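Local coordinates for protein putative fructosamine-3-kinase (PDB 3F7W) that is probably a kinase of the fructosamine kinase family, with a protein-kinase-like fold, whose substrate is not established, at residues E118-T123 against E186-I191. Sequence-based numbering, arbitrary orientation.
Sequences ESFGAT and EPPARI. With EDO (1,2-ethanediol), chain I.
Pro188 lays its ring over one face of the buried Phe120 ring, and this proline–aromatic CH-pi contact joins the two segments without any hydrogen bond between them. Pro188 CB stands 3.9 Å from the centroid of the Phe120 ring, 17° off its normal and displaced toward the CE1 side of the rim. Phe120 holds CG beside its backbone N and anti to the carbonyl carbon (chi1 -61°), which turns the ring face toward Pro188. The next carbon of the pyrrolidine, Pro188 CG, reaches the backbone, 3.7 Å from Ser119 C, where CB also touches Ser119 O; the aromatic ring thus meets the proline on a face and the Ser119 peptide at its CG edge. Replacing Phe120 by alanine would remove the ring and is likely to leave Pro188 CB without its aromatic partner, opening a gap against that face of the proline. Ser119 OG donates to Phe120 O at 3.0 Å from above the carbonyl plane, not along a lone pair. A 1,2-ethanediol, probably from the crystallisation liquor, bridges two successive carbonyls, its O2 bonded to Pro187 O at 2.6 Å and its O1 to Pro188 O at 2.9 Å. Glu186 forms a salt bridge with Arg219. In what is probably the helical C-terminal lobe, the contact packs the loop between helix 99-114 and strand 126-128 against the lead-in to strand 189-191, whose Ala189 and Ile191 touch both helix 99-114 and helix 219-229.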
# COMPACT_ATOMS: atom_id res chain seq x y z
N GLU A 118 -10.58 -2.49 -13.85
CA GLU A 118 -11.83 -2.17 -14.51
C GLU A 118 -12.29 -0.78 -14.08
O GLU A 118 -12.84 -0.03 -14.87
CB GLU A 118 -12.89 -3.22 -14.14
CG GLU A 118 -12.34 -4.66 -14.10
CD GLU A 118 -13.14 -5.64 -14.95
OE1 GLU A 118 -13.51 -5.28 -16.09
OE2 GLU A 118 -13.38 -6.78 -14.49
N SER A 119 -12.00 -0.43 -12.82
CA SER A 119 -12.38 0.87 -12.27
C SER A 119 -11.39 1.25 -11.18
O SER A 119 -10.53 0.45 -10.79
CB SER A 119 -13.79 0.77 -11.69
OG SER A 119 -13.77 0.02 -10.48
N PHE A 120 -11.51 2.48 -10.71
CA PHE A 120 -10.88 2.90 -9.47
C PHE A 120 -11.60 2.20 -8.32
O PHE A 120 -12.79 1.95 -8.41
CB PHE A 120 -10.92 4.40 -9.34
CG PHE A 120 -10.19 5.10 -10.45
CD1 PHE A 120 -8.80 5.19 -10.42
CD2 PHE A 120 -10.88 5.59 -11.56
CE1 PHE A 120 -8.10 5.79 -11.46
CE2 PHE A 120 -10.19 6.20 -12.61
CZ PHE A 120 -8.80 6.30 -12.56
N GLY A 121 -10.87 1.84 -7.26
CA GLY A 121 -11.43 1.14 -6.14
C GLY A 121 -11.25 -0.37 -6.27
O GLY A 121 -10.33 -0.83 -6.92
N ALA A 122 -12.17 -1.13 -5.68
CA ALA A 122 -12.06 -2.59 -5.65
C ALA A 122 -13.41 -3.21 -5.28
O ALA A 122 -14.32 -2.50 -4.88
CB ALA A 122 -10.97 -3.07 -4.69
N THR A 123 -13.53 -4.52 -5.47
CA THR A 123 -14.77 -5.23 -5.20
C THR A 123 -14.88 -5.62 -3.72
O THR A 123 -15.93 -6.05 -3.28
CB THR A 123 -14.93 -6.49 -6.10
OG1 THR A 123 -13.80 -7.34 -5.95
CG2 THR A 123 -15.08 -6.11 -7.57
N GLU A 186 -6.24 8.75 -17.46
CA GLU A 186 -5.64 7.52 -17.96
C GLU A 186 -6.26 6.32 -17.23
O GLU A 186 -6.88 6.49 -16.18
CB GLU A 186 -4.11 7.56 -17.79
CG GLU A 186 -3.64 7.65 -16.35
CD GLU A 186 -2.13 7.58 -16.21
OE1 GLU A 186 -1.44 8.52 -16.70
OE2 GLU A 186 -1.66 6.60 -15.59
N PRO A 187 -6.11 5.11 -17.78
CA PRO A 187 -6.79 3.98 -17.14
C PRO A 187 -6.31 3.71 -15.71
O PRO A 187 -5.14 3.96 -15.40
CB PRO A 187 -6.47 2.79 -18.06
CG PRO A 187 -6.06 3.42 -19.39
CD PRO A 187 -5.41 4.70 -19.02
N PRO A 188 -7.21 3.21 -14.86
CA PRO A 188 -6.80 2.81 -13.51
C PRO A 188 -5.73 1.72 -13.57
O PRO A 188 -5.80 0.82 -14.41
CB PRO A 188 -8.09 2.30 -12.87
CG PRO A 188 -9.10 2.27 -13.89
CD PRO A 188 -8.65 2.96 -15.10
N ALA A 189 -4.76 1.84 -12.65
CA ALA A 189 -3.70 0.87 -12.47
C ALA A 189 -4.00 -0.05 -11.28
O ALA A 189 -4.77 0.31 -10.40
CB ALA A 189 -2.39 1.61 -12.24
N ARG A 190 -3.40 -1.24 -11.28
CA ARG A 190 -3.41 -2.09 -10.10
C ARG A 190 -2.30 -1.61 -9.18
O ARG A 190 -1.13 -1.94 -9.38
CB ARG A 190 -3.18 -3.57 -10.44
CG ARG A 190 -4.24 -4.16 -11.28
CD ARG A 190 -4.32 -5.67 -11.17
NE ARG A 190 -5.22 -6.09 -12.19
CZ ARG A 190 -5.80 -7.27 -12.26
NH1 ARG A 190 -5.53 -8.22 -11.37
NH2 ARG A 190 -6.61 -7.50 -13.27
N ILE A 191 -2.66 -0.83 -8.19
CA ILE A 191 -1.66 -0.24 -7.29
C ILE A 191 -1.59 -0.92 -5.95
O ILE A 191 -2.61 -1.45 -5.43
CB ILE A 191 -1.83 1.32 -7.13
CG1 ILE A 191 -3.04 1.73 -6.27
CG2 ILE A 191 -1.82 1.98 -8.53
CD1 ILE A 191 -3.00 3.24 -5.79
C1 EDO I . -2.69 1.13 -17.06
O1 EDO I . -3.40 0.42 -16.05
C2 EDO I . -1.98 2.34 -16.42
O2 EDO I . -2.82 3.50 -16.42